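Local coordinates for protein 5-ketofructose reductase (Gluconobacter sp., PDB 7COK) that probably catalyses the NADPH-dependent reduction of 5-ketofructose to fructose, as a member of the shikimate dehydrogenase family, at residues P229-F234 with T245-G250. Residues are numbered along the deposited sequence; the frame is centred on the assembly and turned at random.
Sequences PPQTRF and TLDGLG
P230 and L249 form the apolar part of this contact: the proline ring and the leucine side chain run alongside each other in the same direction, with P230 CB 3.8 Å from L249 CB. With CG turned away from the backbone N (chi1 -174°) and chi2 near 160°, CD1 of L249 lies beside the proline ring, 3.9 Å from P230 CG. E278 of helix 270-281 touches both residues.

D247 meets P230 through oxygen-to-carbon contacts. Its CB sits 3.3 Å from the carbonyl O of P230, while OD1 comes within 3.8 Å of P230 CB. No direct hydrogen bond joins the segments; instead one water lies 2.7 Å from P230 O and accepts from G248 N (2.9 Å), bridging a loop carbonyl to the first turn of helix 248-264.

In the Rossmann-type half of the chain, the contact joins two parts of the beta-alpha-beta unit formed by strand 221-224, helix 233-240 and strand 245-246; helix 248-264 follows that last strand. T232 is the N-cap of helix 233-240, its OG1 accepting from L235 N.

D247 is N-cap of helix 248-264: OD1 accepts from G250 N at 2.9 Å, nearly straight at 167° but reached from above the carboxylate plane. An alanine at D247 would probably leave G250 N without its capping acceptor and the first turn of helix 248-264 less firmly held.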
loop_
_atom_site.group_PDB
_atom_site.type_symbol
_atom_site.label_atom_id
_atom_site.label_comp_id
_atom_site.label_asym_id
_atom_site.label_seq_id
_atom_site.Cartn_x
_atom_site.Cartn_y
_atom_site.Cartn_z
ATOM N N PRO A 229 18.482 15.276 -17.715
ATOM C CA PRO A 229 19.210 15.953 -16.642
ATOM C C PRO A 229 18.509 17.217 -16.173
ATOM O O PRO A 229 17.855 17.869 -16.973
ATOM C CB PRO A 229 20.552 16.300 -17.289
ATOM C CG PRO A 229 20.280 16.365 -18.766
ATOM C CD PRO A 229 19.103 15.475 -19.045
ATOM N N PRO A 230 18.643 17.569 -14.881
ATOM C CA PRO A 230 17.943 18.797 -14.485
ATOM C C PRO A 230 18.560 20.043 -15.097
ATOM O O PRO A 230 17.845 20.985 -15.422
ATOM C CB PRO A 230 18.051 18.796 -12.961
ATOM C CG PRO A 230 19.190 17.885 -12.650
ATOM C CD PRO A 230 19.208 16.853 -13.728
ATOM N N GLN A 231 19.877 20.034 -15.279
ATOM C CA GLN A 231 20.554 21.097 -16.002
ATOM C C GLN A 231 20.741 20.678 -17.451
ATOM O O GLN A 231 21.786 20.135 -17.836
ATOM C CB GLN A 231 21.894 21.439 -15.328
ATOM C CG GLN A 231 21.782 21.915 -13.886
ATOM C CD GLN A 231 20.879 23.138 -13.708
ATOM O OE1 GLN A 231 20.015 23.159 -12.827
ATOM N NE2 GLN A 231 21.073 24.158 -14.543
ATOM N N THR A 232 19.698 20.941 -18.244
ATOM C CA THR A 232 19.670 20.638 -19.672
ATOM C C THR A 232 20.588 21.604 -20.428
ATOM O O THR A 232 20.961 22.665 -19.893
ATOM C CB THR A 232 18.234 20.773 -20.231
ATOM O OG1 THR A 232 17.722 22.093 -19.970
ATOM C CG2 THR A 232 17.318 19.731 -19.590
ATOM N N ARG A 233 20.965 21.232 -21.652
ATOM C CA ARG A 233 21.698 22.147 -22.539
ATOM C C ARG A 233 20.995 23.506 -22.660
ATOM O O ARG A 233 21.634 24.542 -22.553
ATOM C CB ARG A 233 21.923 21.509 -23.913
ATOM C CG ARG A 233 22.600 22.398 -24.933
ATOM C CD ARG A 233 22.788 21.678 -26.258
ATOM N NE ARG A 233 23.119 22.616 -27.333
ATOM C CZ ARG A 233 22.828 22.439 -28.624
ATOM N NH1 ARG A 233 22.190 21.349 -29.040
ATOM N NH2 ARG A 233 23.181 23.362 -29.510
ATOM N N PHE A 234 19.687 23.474 -22.903
ATOM C CA PHE A 234 18.832 24.647 -22.962
ATOM C C PHE A 234 19.010 25.549 -21.743
ATOM O O PHE A 234 19.299 26.731 -21.901
ATOM C CB PHE A 234 17.389 24.161 -23.133
ATOM C CG PHE A 234 16.365 25.242 -23.164
ATOM C CD1 PHE A 234 16.342 26.183 -24.200
ATOM C CD2 PHE A 234 15.376 25.289 -22.189
ATOM C CE1 PHE A 234 15.362 27.163 -24.234
ATOM C CE2 PHE A 234 14.390 26.276 -22.212
ATOM C CZ PHE A 234 14.381 27.211 -23.256
ATOM N N THR A 245 17.231 30.753 -14.364
ATOM C CA THR A 245 16.698 29.457 -14.845
ATOM C C THR A 245 15.964 28.635 -13.783
ATOM O O THR A 245 16.287 28.681 -12.591
ATOM C CB THR A 245 17.798 28.567 -15.447
ATOM O OG1 THR A 245 18.791 28.283 -14.447
ATOM C CG2 THR A 245 18.480 29.249 -16.656
ATOM N N LEU A 246 14.980 27.862 -14.248
ATOM C CA LEU A 246 14.223 26.957 -13.400
ATOM C C LEU A 246 14.200 25.567 -13.976
ATOM O O LEU A 246 13.715 25.350 -15.080
ATOM C CB LEU A 246 12.790 27.472 -13.204
ATOM C CG LEU A 246 12.725 28.898 -12.648
ATOM C CD1 LEU A 246 11.348 29.502 -12.852
ATOM C CD2 LEU A 246 13.115 28.907 -11.189
ATOM N N ASP A 247 14.677 24.605 -13.198
ATOM C CA ASP A 247 14.812 23.244 -13.683
ATOM C C ASP A 247 13.617 22.321 -13.393
ATOM O O ASP A 247 12.807 22.555 -12.475
ATOM C CB ASP A 247 16.119 22.646 -13.162
ATOM C CG ASP A 247 16.031 22.266 -11.713
ATOM O OD1 ASP A 247 15.547 21.146 -11.424
ATOM O OD2 ASP A 247 16.454 23.072 -10.865
ATOM N N GLY A 248 13.521 21.270 -14.194
ATOM C CA GLY A 248 12.359 20.390 -14.171
ATOM C C GLY A 248 12.326 19.459 -12.993
ATOM O O GLY A 248 11.268 18.953 -12.635
ATOM N N LEU A 249 13.490 19.211 -12.391
ATOM C CA LEU A 249 13.554 18.347 -11.195
ATOM C C LEU A 249 12.912 19.098 -10.033
ATOM O O LEU A 249 12.063 18.536 -9.337
ATOM C CB LEU A 249 15.007 17.908 -10.940
ATOM C CG LEU A 249 15.327 16.891 -9.843
ATOM C CD1 LEU A 249 16.694 16.283 -10.115
ATOM C CD2 LEU A 249 15.339 17.509 -8.464
ATOM N N GLY A 250 13.256 20.378 -9.868
ATOM C CA GLY A 250 12.592 21.213 -8.868
ATOM C C GLY A 250 11.076 21.233 -9.053
ATOM O O GLY A 250 10.304 21.296 -8.094
HETATM O O HOH W 1 15.323 21.211 -16.482
#